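Local atomic coordinates of imidazoleglycerol-phosphate dehydratase (Pyrococcus furiosus, PDB entry 5DNL), a protein that catalyses the dehydration of imidazoleglycerol phosphate to imidazoleacetol phosphate, the sixth step of histidine biosynthesis. Residues D28-A33 with A150-L155; E112-S117 with N143-V148. All blocks are in the same frame, centred on the assembly; numbering follows the deposited sequence.

Contact 1 (28-33 with 150-155) and contact 2 (112-117 with 143-148) both lean on helix 144-162, with centres about 12 Å apart, and both reach the active site. Their apolar parts run together: Met30 CE of contact 1 lies 3.9 Å from Phe114 CE2 of contact 2, and Met30 SD lies 3.8 Å from Val148 CG1. Their metal ligands converge as well, since His29 NE2 and His145 NE2 sit 3.6 Å apart on one manganese. That ion also holds the triazole and hydroxyl of the bound inhibitor. Contact 2 supplies His146 to the second manganese, whereas contact 1 supplies Lys153 to the phosphonate, and together they address both ends of the inhibitor.

Contact 1: residues D28-A33 with A150-L155; sequences DHMLTA and AAFKGL. With MN (manganese (II) ion), chain E; 5DL ([(2S)-2-hydroxy-3-(1H-1,2,4-triazol-1-yl)propyl]phosphonic acid), chain F.
Met30 meets the flat of the Phe152 ring: its CB stands 3.4 Å from the ring centroid and only 3° off the normal, a CH-pi contact almost exactly over the centre. With CG of Phe152 beside its backbone N (chi1 -83°), the ring is carried across to the methionine, and the two side chains cross at about a right angle. The flexible methionine then bends at chi2 and chi3, which brings SD 4.4 Å from the Phe152 centroid in an oblique Met-aromatic contact. Further along, the small Ala33 lets the helices approach, its CB resting 4.2 Å from Lys153 CG. Beyond that point the lysine chain is extended, and its NZ donates a 2.8 Å hydrogen bond to phosphonate O12 of the inhibitor, a charged end suited to an anion. On the other helix His29 binds a manganese through NE2 at 2.2 Å, and the inhibitor's hydroxyl O13 lies at the edge of its ring. Thus an apolar helix-helix seam carries polar groups to the active site. Helix 25-38 packs here against helix 144-162; Phe122 and Leu119 of helix 116-130 also meet Phe152, while Met82 and Met84 of strand 77-84 touch Lys153.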
loop_
_atom_site.group_PDB
_atom_site.type_symbol
_atom_site.label_atom_id
_atom_site.label_comp_id
_atom_site.label_asym_id
_atom_site.label_seq_id
_atom_site.Cartn_x
_atom_site.Cartn_y
_atom_site.Cartn_z
ATOM N N ASP A 28 -5.989 35.545 32.757
ATOM C CA ASP A 28 -5.279 36.324 33.789
ATOM C C ASP A 28 -3.889 35.747 34.035
ATOM O O ASP A 28 -2.928 36.500 34.129
ATOM C CB ASP A 28 -6.034 36.353 35.130
ATOM C CG ASP A 28 -7.306 37.177 35.108
ATOM O OD1 ASP A 28 -7.541 37.947 34.163
ATOM O OD2 ASP A 28 -8.072 37.025 36.096
ATOM N N HIS A 29 -3.794 34.426 34.114
ATOM C CA HIS A 29 -2.514 33.732 34.316
ATOM C C HIS A 29 -1.589 33.945 33.115
ATOM O O HIS A 29 -0.427 34.252 33.280
ATOM C CB HIS A 29 -2.754 32.245 34.593
ATOM C CG HIS A 29 -1.514 31.456 34.847
ATOM N ND1 HIS A 29 -0.485 31.903 35.651
ATOM C CD2 HIS A 29 -1.167 30.211 34.455
ATOM C CE1 HIS A 29 0.466 30.985 35.694
ATOM N NE2 HIS A 29 0.060 29.938 35.005
ATOM N N MET A 30 -2.114 33.792 31.906
ATOM C CA MET A 30 -1.308 33.960 30.702
ATOM C C MET A 30 -0.785 35.385 30.571
ATOM O O MET A 30 0.367 35.582 30.209
ATOM C CB MET A 30 -2.109 33.581 29.455
ATOM C CG MET A 30 -2.457 32.103 29.316
ATOM S SD MET A 30 -1.087 30.950 29.467
ATOM C CE MET A 30 -1.238 30.520 31.190
ATOM N N LEU A 31 -1.635 36.365 30.871
ATOM C CA LEU A 31 -1.221 37.767 30.806
ATOM C C LEU A 31 -0.244 38.119 31.910
ATOM O O LEU A 31 0.631 38.954 31.705
ATOM C CB LEU A 31 -2.409 38.715 30.840
ATOM C CG LEU A 31 -3.360 38.641 29.648
ATOM C CD1 LEU A 31 -4.618 39.434 29.951
ATOM C CD2 LEU A 31 -2.687 39.146 28.373
ATOM N N THR A 32 -0.400 37.508 33.076
ATOM C CA THR A 32 0.573 37.688 34.164
ATOM C C THR A 32 1.945 37.201 33.716
ATOM O O THR A 32 2.955 37.891 33.894
ATOM C CB THR A 32 0.092 36.992 35.442
ATOM O OG1 THR A 32 -1.134 37.596 35.868
ATOM C CG2 THR A 32 1.109 37.109 36.573
ATOM N N ALA A 33 1.979 36.042 33.055
ATOM C CA ALA A 33 3.221 35.520 32.475
ATOM C C ALA A 33 3.769 36.487 31.425
ATOM O O ALA A 33 4.928 36.861 31.459
ATOM C CB ALA A 33 2.975 34.148 31.857
ATOM N N ALA A 150 4.200 28.543 27.843
ATOM C CA ALA A 150 5.496 28.808 27.227
ATOM C C ALA A 150 5.385 29.837 26.093
ATOM O O ALA A 150 6.237 30.705 25.950
ATOM C CB ALA A 150 6.139 27.524 26.730
ATOM N N ALA A 151 4.322 29.752 25.295
ATOM C CA ALA A 151 4.085 30.751 24.255
ATOM C C ALA A 151 3.916 32.160 24.819
ATOM O O ALA A 151 4.480 33.103 24.283
ATOM C CB ALA A 151 2.875 30.361 23.424
ATOM N N PHE A 152 3.143 32.306 25.890
ATOM C CA PHE A 152 2.958 33.626 26.515
ATOM C C PHE A 152 4.250 34.151 27.159
ATOM O O PHE A 152 4.578 35.346 27.009
ATOM C CB PHE A 152 1.808 33.636 27.522
ATOM C CG PHE A 152 0.462 33.829 26.897
ATOM C CD1 PHE A 152 -0.278 32.761 26.412
ATOM C CD2 PHE A 152 -0.080 35.099 26.796
ATOM C CE1 PHE A 152 -1.541 32.953 25.852
ATOM C CE2 PHE A 152 -1.338 35.315 26.222
ATOM C CZ PHE A 152 -2.080 34.232 25.753
ATOM N N LYS A 153 4.990 33.284 27.841
ATOM C CA LYS A 153 6.302 33.688 28.388
ATOM C C LYS A 153 7.211 34.148 27.250
ATOM O O LYS A 153 7.911 35.166 27.352
ATOM C CB LYS A 153 6.975 32.529 29.121
ATOM C CG LYS A 153 6.344 32.079 30.424
ATOM C CD LYS A 153 7.250 31.074 31.117
ATOM C CE LYS A 153 6.748 30.661 32.499
ATOM N NZ LYS A 153 7.813 29.877 33.188
ATOM N N GLY A 154 7.201 33.383 26.159
ATOM C CA GLY A 154 7.995 33.687 25.003
ATOM C C GLY A 154 7.640 34.981 24.319
ATOM O O GLY A 154 8.524 35.702 23.879
ATOM N N LEU A 155 6.349 35.245 24.165
ATOM C CA LEU A 155 5.911 36.546 23.653
ATOM C C LEU A 155 6.441 37.683 24.513
ATOM O O LEU A 155 6.905 38.693 23.983
ATOM C CB LEU A 155 4.398 36.605 23.554
ATOM C CG LEU A 155 3.812 35.862 22.353
ATOM C CD1 LEU A 155 2.323 35.662 22.566
ATOM C CD2 LEU A 155 4.073 36.600 21.057
HETATM MN MN MN E . 0.904 27.893 34.943
HETATM N N1 5DL F . 2.085 25.992 35.023
HETATM C C3 5DL F . 3.889 24.706 35.412
HETATM N N2 5DL F . 3.434 25.957 35.273
HETATM C C8 5DL F . 4.953 29.251 36.512
HETATM C C7 5DL F . 3.951 28.095 36.495
HETATM C C6 5DL F . 4.293 27.133 35.367
HETATM C C5 5DL F . 1.752 24.697 35.023
HETATM O O10 5DL F . 6.788 27.783 37.802
HETATM P P9 5DL F . 6.698 28.797 36.713
HETATM O O11 5DL F . 7.438 30.080 37.006
HETATM O O12 5DL F . 7.216 28.232 35.398
HETATM O O13 5DL F . 2.610 28.573 36.315
HETATM N N4 5DL F . 2.808 23.884 35.254
#

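Contact 2: residues E112-S117 with N143-V148; sequences EGFAVS and NAHHIV. With MN (manganese (II) ion), chain E; MN (manganese (II) ion), chain D; 5DL ([(2S)-2-hydroxy-3-(1H-1,2,4-triazol-1-yl)propyl]phosphonic acid), chain F.
The Phe114 ring lies against the first turns of helix 144-162, with His145 CA over its face, 4.0 Å from the centroid in a CH-pi contact. Its far end reaches the His145 imidazole, where CZ of Phe114 sits over one face, 3.5 Å from His145 CG; the two planes are inclined at 34°. Val148 meets the ring obliquely, CB to Phe114 CD2 at 3.7 Å, and Ala144 is small enough to sit beside the phenylalanine CB. The opposite face of His145 is taken by the inhibitor's triazole carbon C5, so this imidazole is held between phenyl and triazole. His145 turns its ring toward the manganese by placing CG opposite the backbone N (chi1 -172°); NE2 binds the ion at 2.3 Å, while ND1 is hydrogen-bonded to Glu111. Were Phe114 an alanine, a gap would probably open beside Val148 and one face of His145 would lose its packing, leaving Glu111, the manganese and the triazole to fix the ring.

His146 binds the second manganese through NE2, also at 2.3 Å, and its ND1 is anchored by Asp86. At the start of the helix Asn143 is the N-cap: its OD1, which also lies over one face of the His146 ring, accepts from His146 N at 3.0 Å through a lone pair in the amide plane. Glu121, His52 and Glu56 of a neighbouring subunit complete the second ion's protein ligands, giving the dimanganese site, shared between subunits, of imidazoleglycerol-phosphate dehydratase.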
loop_
_atom_site.group_PDB
_atom_site.type_symbol
_atom_site.label_atom_id
_atom_site.label_comp_id
_atom_site.label_asym_id
_atom_site.label_seq_id
_atom_site.Cartn_x
_atom_site.Cartn_y
_atom_site.Cartn_z
ATOM N N GLU A 112 -8.831 21.867 30.161
ATOM C CA GLU A 112 -9.978 22.781 30.180
ATOM C C GLU A 112 -9.523 24.234 30.347
ATOM O O GLU A 112 -8.697 24.531 31.207
ATOM C CB GLU A 112 -10.936 22.497 31.330
ATOM C CG GLU A 112 -11.526 21.108 31.480
ATOM C CD GLU A 112 -12.152 20.890 32.858
ATOM O OE1 GLU A 112 -11.556 21.287 33.892
ATOM O OE2 GLU A 112 -13.256 20.314 32.914
ATOM N N GLY A 113 -10.053 25.124 29.514
ATOM C CA GLY A 113 -9.703 26.535 29.566
ATOM C C GLY A 113 -8.633 26.938 28.575
ATOM O O GLY A 113 -8.472 28.132 28.301
ATOM N N PHE A 114 -7.880 25.950 28.063
ATOM C CA PHE A 114 -6.802 26.172 27.119
ATOM C C PHE A 114 -7.299 25.667 25.779
ATOM O O PHE A 114 -7.710 24.516 25.639
ATOM C CB PHE A 114 -5.528 25.442 27.542
ATOM C CG PHE A 114 -4.848 26.066 28.733
ATOM C CD1 PHE A 114 -5.181 25.693 30.030
ATOM C CD2 PHE A 114 -3.866 27.030 28.557
ATOM C CE1 PHE A 114 -4.545 26.264 31.122
ATOM C CE2 PHE A 114 -3.237 27.614 29.641
ATOM C CZ PHE A 114 -3.586 27.242 30.915
ATOM N N ALA A 115 -7.320 26.552 24.811
ATOM C CA ALA A 115 -7.781 26.200 23.481
ATOM C C ALA A 115 -6.943 26.874 22.429
ATOM O O ALA A 115 -6.610 28.067 22.548
ATOM C CB ALA A 115 -9.232 26.606 23.316
ATOM N N VAL A 116 -6.632 26.136 21.372
ATOM C CA VAL A 116 -5.892 26.685 20.249
ATOM C C VAL A 116 -6.664 27.863 19.640
ATOM O O VAL A 116 -6.041 28.875 19.253
ATOM C CB VAL A 116 -5.604 25.587 19.186
ATOM C CG1 VAL A 116 -4.976 26.185 17.935
ATOM C CG2 VAL A 116 -4.705 24.503 19.788
ATOM N N SER A 117 -7.986 27.759 19.519
ATOM C CA SER A 117 -8.807 28.881 19.007
ATOM C C SER A 117 -8.493 30.184 19.729
ATOM O O SER A 117 -8.257 31.221 19.110
ATOM C CB SER A 117 -10.311 28.598 19.148
ATOM O OG SER A 117 -11.101 29.815 18.995
ATOM N N ASN A 143 1.697 18.808 26.736
ATOM C CA ASN A 143 0.735 19.355 27.681
ATOM C C ASN A 143 0.209 20.739 27.277
ATOM O O ASN A 143 0.984 21.661 27.027
ATOM C CB ASN A 143 1.369 19.450 29.067
ATOM C CG ASN A 143 0.404 19.928 30.108
ATOM O OD1 ASN A 143 0.171 21.115 30.238
ATOM N ND2 ASN A 143 -0.205 18.996 30.839
ATOM N N ALA A 144 -1.106 20.900 27.213
ATOM C CA ALA A 144 -1.699 22.159 26.728
ATOM C C ALA A 144 -1.241 23.383 27.520
ATOM O O ALA A 144 -0.910 24.397 26.948
ATOM C CB ALA A 144 -3.221 22.090 26.763
ATOM N N HIS A 145 -1.269 23.280 28.837
ATOM C CA HIS A 145 -0.933 24.412 29.710
ATOM C C HIS A 145 0.534 24.757 29.520
ATOM O O HIS A 145 0.888 25.941 29.401
ATOM C CB HIS A 145 -1.209 23.989 31.157
ATOM C CG HIS A 145 -1.105 25.061 32.194
ATOM N ND1 HIS A 145 -2.009 25.124 33.229
ATOM C CD2 HIS A 145 -0.177 26.012 32.449
ATOM C CE1 HIS A 145 -1.674 26.105 34.050
ATOM N NE2 HIS A 145 -0.566 26.655 33.606
ATOM N N HIS A 146 1.402 23.747 29.478
ATOM C CA HIS A 146 2.837 23.997 29.323
ATOM C C HIS A 146 3.129 24.667 27.968
ATOM O O HIS A 146 3.919 25.606 27.888
ATOM C CB HIS A 146 3.648 22.728 29.455
ATOM C CG HIS A 146 3.554 22.094 30.805
ATOM N ND1 HIS A 146 3.905 20.780 31.033
ATOM C CD2 HIS A 146 3.141 22.590 31.998
ATOM C CE1 HIS A 146 3.739 20.501 32.310
ATOM N NE2 HIS A 146 3.258 21.570 32.917
ATOM N N ILE A 147 2.461 24.200 26.917
ATOM C CA ILE A 147 2.643 24.755 25.570
ATOM C C ILE A 147 2.163 26.201 25.509
ATOM O O ILE A 147 2.886 27.088 25.033
ATOM C CB ILE A 147 1.935 23.883 24.502
ATOM C CG1 ILE A 147 2.636 22.533 24.387
ATOM C CG2 ILE A 147 1.911 24.586 23.157
ATOM C CD1 ILE A 147 1.817 21.446 23.702
ATOM N N VAL A 148 0.942 26.442 25.971
ATOM C CA VAL A 148 0.340 27.776 25.856
ATOM C C VAL A 148 1.082 28.758 26.783
ATOM O O VAL A 148 1.407 29.884 26.376
ATOM C CB VAL A 148 -1.158 27.725 26.123
ATOM C CG1 VAL A 148 -1.782 29.116 26.161
ATOM C CG2 VAL A 148 -1.853 26.904 25.045
HETATM MN MN MN E . 0.904 27.893 34.943
HETATM MN MN MN D . 2.818 21.608 35.173
HETATM N N1 5DL F . 2.085 25.992 35.023
HETATM C C3 5DL F . 3.889 24.706 35.412
HETATM N N2 5DL F . 3.434 25.957 35.273
HETATM C C8 5DL F . 4.953 29.251 36.512
HETATM C C7 5DL F . 3.951 28.095 36.495
HETATM C C6 5DL F . 4.293 27.133 35.367
HETATM C C5 5DL F . 1.752 24.697 35.023
HETATM O O10 5DL F . 6.788 27.783 37.802
HETATM P P9 5DL F . 6.698 28.797 36.713
HETATM O O11 5DL F . 7.438 30.080 37.006
HETATM O O12 5DL F . 7.216 28.232 35.398
HETATM O O13 5DL F . 2.610 28.573 36.315
HETATM N N4 5DL F . 2.808 23.884 35.254
HETATM O O HOH W 1 4.937 21.864 35.720
#